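Local coordinates for protein alkylpurine DNA glycosylase AlkC (Pseudomonas fluorescens, PDB 5VHV) that excises alkylated purine bases from damaged DNA as a base-excision-repair glycosylase that does not flip the damaged nucleotide, at residues Arg13-Val24 / Leu71-Ser81. Residues are numbered along the deposited sequence; the frame is centred on the assembly and turned at random.
Sequences RLQHIASEMTAV and LLYALAPRLNS
Asn80 meets helix 11-24 through both branches of its amide, and the cluster it forms with Arg13 and His16 is a compact example of polar groups joining the residues after one helix to the flank of another. Arg13 NH1 donates to Asn80 OD1 at 2.6 Å, within the guanidinium plane but from above the carbonyl plane, the two flat groups standing 85° apart. The same amide lies almost parallel to the imidazole of His16: Asn80 ND2 is over the ring centre, 3.3 Å above its plane, a stacking contact and not a hydrogen bond, while Asn80 N bonds weakly to His16 NE2. One water joins Arg13 NH1 to Asn80 O.

Farther along, Arg78 NE bonds Glu20 OE1 at 2.6 Å in a nearly coplanar salt bridge, with a weaker bond from NH2 to the same oxygen. Ala23 CB lies over one face of the Arg78 guanidinium, offset toward its rim, and Val24 CG1 packs on Arg78 CD at 3.5 Å. On the buried side, Leu75 has its CG turned anti to the backbone N (chi1 -176°), which sets Leu75 CD1 on Glu20 CB and Leu75 CD2 3.7 Å from Met21 SD.

In the second shell, Ile8 O accepts from Arg13 NE, and Phe87 of helix 87-95 touches both Ile17 and Leu75. With NE and NH1 both engaged, rotation of the Arg13 guanidinium is probably restricted; the Glu20-Arg78 bridge probably offsets both charges beside apolar packing.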
ATOM      1  N   ARG A  13      13.434  19.182  14.458  1.00 22.61           N
ATOM      2  CA  ARG A  13      12.155  18.576  14.836  1.00 23.99           C
ATOM      3  C   ARG A  13      12.172  18.078  16.276  1.00 28.89           C
ATOM      4  O   ARG A  13      11.165  18.196  16.988  1.00 23.52           O
ATOM      5  CB  ARG A  13      11.800  17.412  13.896  1.00 27.25           C
ATOM      6  CG  ARG A  13      10.330  16.907  14.028  1.00 26.24           C
ATOM      7  CD  ARG A  13       9.335  17.745  13.213  1.00 29.47           C
ATOM      8  NE  ARG A  13       9.663  17.702  11.797  1.00 24.08           N
ATOM      9  CZ  ARG A  13       9.032  18.368  10.833  1.00 31.51           C
ATOM     10  NH1 ARG A  13       7.965  19.107  11.096  1.00 32.49           N
ATOM     11  NH2 ARG A  13       9.465  18.276   9.582  1.00 38.49           N
ATOM     12  N   LEU A  14      13.280  17.474  16.715  1.00 23.18           N
ATOM     13  CA  LEU A  14      13.350  17.036  18.106  1.00 23.98           C
ATOM     14  C   LEU A  14      13.233  18.227  19.047  1.00 26.46           C
ATOM     15  O   LEU A  14      12.583  18.141  20.092  1.00 23.88           O
ATOM     16  CB  LEU A  14      14.646  16.269  18.369  1.00 21.79           C
ATOM     17  CG  LEU A  14      14.904  15.019  17.523  1.00 24.08           C
ATOM     18  CD1 LEU A  14      16.336  14.502  17.755  1.00 25.10           C
ATOM     19  CD2 LEU A  14      13.866  13.941  17.837  1.00 22.30           C
ATOM     20  N   GLN A  15      13.843  19.355  18.680  1.00 23.82           N
ATOM     21  CA  GLN A  15      13.714  20.559  19.500  1.00 28.20           C
ATOM     22  C   GLN A  15      12.274  21.044  19.535  1.00 31.14           C
ATOM     23  O   GLN A  15      11.793  21.499  20.579  1.00 28.59           O
ATOM     24  CB  GLN A  15      14.656  21.645  18.980  1.00 33.68           C
ATOM     25  CG  GLN A  15      16.114  21.292  19.204  1.00 38.20           C
ATOM     26  CD  GLN A  15      17.074  22.189  18.458  1.00 54.39           C
ATOM     27  OE1 GLN A  15      16.681  22.974  17.587  1.00 52.80           O
ATOM     28  NE2 GLN A  15      18.352  22.070  18.793  1.00 47.51           N
ATOM     29  N   HIS A  16      11.566  20.952  18.404  1.00 25.09           N
ATOM     30  CA  HIS A  16      10.151  21.321  18.373  1.00 31.73           C
ATOM     31  C   HIS A  16       9.331  20.419  19.289  1.00 25.30           C
ATOM     32  O   HIS A  16       8.490  20.905  20.061  1.00 24.26           O
ATOM     33  CB  HIS A  16       9.647  21.269  16.922  1.00 32.05           C
ATOM     34  CG  HIS A  16       8.166  21.049  16.760  1.00 27.69           C
ATOM     35  ND1 HIS A  16       7.229  22.043  16.962  1.00 35.00           N
ATOM     36  CD2 HIS A  16       7.473  19.967  16.321  1.00 32.05           C
ATOM     37  CE1 HIS A  16       6.021  21.567  16.701  1.00 30.83           C
ATOM     38  NE2 HIS A  16       6.142  20.309  16.310  1.00 37.44           N
ATOM     39  N   ILE A  17       9.582  19.109  19.240  1.00 21.19           N
ATOM     40  CA  ILE A  17       8.874  18.176  20.111  1.00 24.60           C
ATOM     41  C   ILE A  17       9.131  18.530  21.572  1.00 27.41           C
ATOM     42  O   ILE A  17       8.211  18.553  22.401  1.00 22.19           O
ATOM     43  CB  ILE A  17       9.290  16.723  19.797  1.00 20.49           C
ATOM     44  CG1 ILE A  17       8.835  16.310  18.385  1.00 19.83           C
ATOM     45  CG2 ILE A  17       8.667  15.742  20.807  1.00 20.25           C
ATOM     46  CD1 ILE A  17       9.462  15.024  17.875  1.00 21.18           C
ATOM     47  N   ALA A  18      10.392  18.782  21.917  1.00 23.16           N
ATOM     48  CA  ALA A  18      10.719  19.124  23.299  1.00 24.97           C
ATOM     49  C   ALA A  18      10.031  20.417  23.732  1.00 29.83           C
ATOM     50  O   ALA A  18       9.544  20.519  24.862  1.00 24.38           O
ATOM     51  CB  ALA A  18      12.235  19.254  23.471  1.00 27.11           C
ATOM     52  N   SER A  19      10.002  21.427  22.858  1.00 23.61           N
ATOM     53  CA  SER A  19       9.369  22.691  23.224  1.00 28.63           C
ATOM     54  C   SER A  19       7.873  22.516  23.453  1.00 29.18           C
ATOM     55  O   SER A  19       7.305  23.091  24.394  1.00 25.69           O
ATOM     56  CB  SER A  19       9.620  23.740  22.137  1.00 37.25           C
ATOM     57  OG  SER A  19      11.009  23.946  21.959  1.00 39.93           O
ATOM     58  N   GLU A  20       7.213  21.734  22.603  1.00 28.09           N
ATOM     59  CA  GLU A  20       5.786  21.517  22.795  1.00 28.06           C
ATOM     60  C   GLU A  20       5.522  20.632  24.011  1.00 25.45           C
ATOM     61  O   GLU A  20       4.505  20.809  24.693  1.00 28.93           O
ATOM     62  CB  GLU A  20       5.185  20.917  21.527  1.00 26.47           C
ATOM     63  CG  GLU A  20       5.280  21.850  20.305  1.00 28.19           C
ATOM     64  CD  GLU A  20       4.646  23.207  20.516  1.00 36.34           C
ATOM     65  OE1 GLU A  20       3.617  23.302  21.212  1.00 38.97           O
ATOM     66  OE2 GLU A  20       5.188  24.193  19.979  1.00 47.44           O
ATOM     67  N   MET A  21       6.431  19.708  24.317  1.00 22.56           N
ATOM     68  CA  MET A  21       6.293  18.938  25.554  1.00 21.44           C
ATOM     69  C   MET A  21       6.405  19.843  26.775  1.00 22.85           C
ATOM     70  O   MET A  21       5.665  19.675  27.752  1.00 25.26           O
ATOM     71  CB  MET A  21       7.347  17.835  25.639  1.00 23.41           C
ATOM     72  CG  MET A  21       6.952  16.511  25.017  1.00 35.44           C
ATOM     73  SD  MET A  21       5.499  15.738  25.772  1.00 30.01           S
ATOM     74  CE  MET A  21       5.858  15.786  27.511  1.00 31.33           C
ATOM     75  N   THR A  22       7.363  20.772  26.760  1.00 26.05           N
ATOM     76  CA  THR A  22       7.477  21.735  27.845  1.00 25.04           C
ATOM     77  C   THR A  22       6.203  22.559  27.976  1.00 33.68           C
ATOM     78  O   THR A  22       5.799  22.920  29.090  1.00 28.09           O
ATOM     79  CB  THR A  22       8.696  22.637  27.607  1.00 29.23           C
ATOM     80  OG1 THR A  22       9.891  21.886  27.859  1.00 29.55           O
ATOM     81  CG2 THR A  22       8.671  23.868  28.506  1.00 31.04           C
ATOM     82  N   ALA A  23       5.559  22.876  26.851  1.00 32.17           N
ATOM     83  CA  ALA A  23       4.337  23.670  26.912  1.00 31.41           C
ATOM     84  C   ALA A  23       3.226  22.916  27.635  1.00 33.79           C
ATOM     85  O   ALA A  23       2.456  23.522  28.387  1.00 31.91           O
ATOM     86  CB  ALA A  23       3.878  24.077  25.506  1.00 33.53           C
ATOM     87  N   VAL A  24       3.120  21.597  27.428  1.00 26.52           N
ATOM     88  CA  VAL A  24       2.075  20.831  28.115  1.00 27.07           C
ATOM     89  C   VAL A  24       2.529  20.348  29.492  1.00 30.39           C
ATOM     90  O   VAL A  24       1.684  19.974  30.322  1.00 29.31           O
ATOM     91  CB  VAL A  24       1.580  19.621  27.297  1.00 29.19           C
ATOM     92  CG1 VAL A  24       1.174  20.049  25.885  1.00 35.18           C
ATOM     93  CG2 VAL A  24       2.603  18.508  27.231  1.00 31.27           C
ATOM     94  N   LEU A  71      -0.521  13.747  29.110  1.00 23.00           N
ATOM     95  CA  LEU A  71       0.330  14.739  28.454  1.00 24.14           C
ATOM     96  C   LEU A  71       0.339  14.541  26.944  1.00 22.22           C
ATOM     97  O   LEU A  71       0.318  15.510  26.180  1.00 22.06           O
ATOM     98  CB  LEU A  71       1.756  14.657  28.972  1.00 22.21           C
ATOM     99  CG  LEU A  71       1.954  14.845  30.476  1.00 24.10           C
ATOM    100  CD1 LEU A  71       3.425  14.748  30.809  1.00 32.84           C
ATOM    101  CD2 LEU A  71       1.387  16.184  30.950  1.00 31.45           C
ATOM    102  N   LEU A  72       0.422  13.291  26.501  1.00 18.71           N
ATOM    103  CA  LEU A  72       0.533  13.027  25.074  1.00 17.81           C
ATOM    104  C   LEU A  72      -0.772  13.343  24.337  1.00 20.49           C
ATOM    105  O   LEU A  72      -0.739  13.755  23.167  1.00 20.13           O
ATOM    106  CB  LEU A  72       0.959  11.578  24.867  1.00 17.64           C
ATOM    107  CG  LEU A  72       2.346  11.199  25.451  1.00 21.17           C
ATOM    108  CD1 LEU A  72       2.625   9.731  25.163  1.00 19.78           C
ATOM    109  CD2 LEU A  72       3.479  12.059  24.885  1.00 24.49           C
ATOM    110  N   TYR A  73      -1.924  13.171  24.996  1.00 22.85           N
ATOM    111  CA  TYR A  73      -3.173  13.656  24.417  1.00 26.95           C
ATOM    112  C   TYR A  73      -3.095  15.152  24.137  1.00 23.90           C
ATOM    113  O   TYR A  73      -3.558  15.618  23.087  1.00 22.14           O
ATOM    114  CB  TYR A  73      -4.353  13.376  25.345  1.00 21.64           C
ATOM    115  CG  TYR A  73      -5.075  12.052  25.167  1.00 21.68           C
ATOM    116  CD1 TYR A  73      -4.389  10.841  25.202  1.00 24.33           C
ATOM    117  CD2 TYR A  73      -6.461  12.017  24.983  1.00 28.50           C
ATOM    118  CE1 TYR A  73      -5.062   9.629  25.067  1.00 27.37           C
ATOM    119  CE2 TYR A  73      -7.150  10.818  24.850  1.00 32.55           C
ATOM    120  CZ  TYR A  73      -6.449   9.623  24.890  1.00 35.94           C
ATOM    121  OH  TYR A  73      -7.134   8.427  24.763  1.00 28.22           O
ATOM    122  N   ALA A  74      -2.539  15.931  25.077  1.00 24.09           N
ATOM    123  CA  ALA A  74      -2.428  17.370  24.859  1.00 22.02           C
ATOM    124  C   ALA A  74      -1.362  17.701  23.831  1.00 25.74           C
ATOM    125  O   ALA A  74      -1.487  18.700  23.109  1.00 21.38           O
ATOM    126  CB  ALA A  74      -2.124  18.092  26.166  1.00 22.76           C
ATOM    127  N   LEU A  75      -0.325  16.864  23.732  1.00 18.96           N
ATOM    128  CA  LEU A  75       0.748  17.118  22.782  1.00 21.00           C
ATOM    129  C   LEU A  75       0.272  16.933  21.340  1.00 20.97           C
ATOM    130  O   LEU A  75       0.713  17.663  20.444  1.00 24.45           O
ATOM    131  CB  LEU A  75       1.926  16.188  23.074  1.00 22.98           C
ATOM    132  CG  LEU A  75       3.170  16.415  22.213  1.00 17.70           C
ATOM    133  CD1 LEU A  75       3.830  17.731  22.532  1.00 20.63           C
ATOM    134  CD2 LEU A  75       4.145  15.232  22.351  1.00 24.61           C
ATOM    135  N   ALA A  76      -0.641  15.995  21.104  1.00 20.90           N
ATOM    136  CA  ALA A  76      -0.963  15.609  19.730  1.00 20.70           C
ATOM    137  C   ALA A  76      -1.350  16.784  18.843  1.00 25.18           C
ATOM    138  O   ALA A  76      -0.748  16.933  17.769  1.00 23.18           O
ATOM    139  CB  ALA A  76      -2.051  14.531  19.750  1.00 21.04           C
ATOM    140  N   PRO A  77      -2.284  17.666  19.223  1.00 26.26           N
ATOM    141  CA  PRO A  77      -2.643  18.790  18.329  1.00 28.27           C
ATOM    142  C   PRO A  77      -1.565  19.860  18.185  1.00 34.05           C
ATOM    143  O   PRO A  77      -1.678  20.704  17.290  1.00 31.11           O
ATOM    144  CB  PRO A  77      -3.908  19.366  18.981  1.00 32.79           C
ATOM    145  CG  PRO A  77      -3.808  18.964  20.426  1.00 30.69           C
ATOM    146  CD  PRO A  77      -3.162  17.599  20.406  1.00 25.60           C
ATOM    147  N   ARG A  78      -0.532  19.861  19.023  1.00 24.61           N
ATOM    148  CA  ARG A  78       0.548  20.834  18.937  1.00 22.01           C
ATOM    149  C   ARG A  78       1.638  20.442  17.949  1.00 28.30           C
ATOM    150  O   ARG A  78       2.476  21.293  17.614  1.00 29.30           O
ATOM    151  CB  ARG A  78       1.182  21.039  20.318  1.00 26.78           C
ATOM    152  CG  ARG A  78       0.165  21.300  21.423  1.00 29.88           C
ATOM    153  CD  ARG A  78       0.845  21.596  22.754  1.00 31.42           C
ATOM    154  NE  ARG A  78       1.580  22.845  22.689  1.00 38.62           N
ATOM    155  CZ  ARG A  78       1.160  24.006  23.183  1.00 36.54           C
ATOM    156  NH1 ARG A  78       0.004  24.105  23.825  1.00 40.48           N
ATOM    157  NH2 ARG A  78       1.910  25.082  23.033  1.00 37.65           N
ATOM    158  N   LEU A  79       1.653  19.189  17.491  1.00 24.82           N
ATOM    159  CA  LEU A  79       2.683  18.721  16.569  1.00 23.07           C
ATOM    160  C   LEU A  79       2.391  19.198  15.153  1.00 24.28           C
ATOM    161  O   LEU A  79       1.239  19.217  14.716  1.00 26.36           O
ATOM    162  CB  LEU A  79       2.777  17.198  16.594  1.00 21.26           C
ATOM    163  CG  LEU A  79       3.148  16.594  17.957  1.00 20.12           C
ATOM    164  CD1 LEU A  79       3.219  15.079  17.867  1.00 22.71           C
ATOM    165  CD2 LEU A  79       4.465  17.136  18.447  1.00 25.25           C
ATOM    166  N   ASN A  80       3.454  19.589  14.444  1.00 26.83           N
ATOM    167  CA  ASN A  80       3.344  20.184  13.114  1.00 27.21           C
ATOM    168  C   ASN A  80       3.457  19.180  11.970  1.00 32.08           C
ATOM    169  O   ASN A  80       3.579  19.603  10.817  1.00 36.38           O
ATOM    170  CB  ASN A  80       4.396  21.286  12.938  1.00 29.85           C
ATOM    171  CG  ASN A  80       5.836  20.791  13.054  1.00 29.64           C
ATOM    172  OD1 ASN A  80       6.138  19.605  12.873  1.00 34.05           O
ATOM    173  ND2 ASN A  80       6.742  21.721  13.357  1.00 36.55           N
ATOM    174  N   SER A  81       3.387  17.878  12.250  1.00 24.68           N
ATOM    175  CA  SER A  81       3.532  16.841  11.227  1.00 25.53           C
ATOM    176  C   SER A  81       2.747  15.590  11.595  1.00 28.89           C
ATOM    177  O   SER A  81       2.895  15.061  12.699  1.00 23.67           O
ATOM    178  CB  SER A  81       5.006  16.478  11.039  1.00 25.38           C
ATOM    179  OG  SER A  81       5.119  15.250  10.328  1.00 21.20           O
TER
HETATM  180  O   HOH W   1       6.024  20.182   9.130  1.00 40.89           O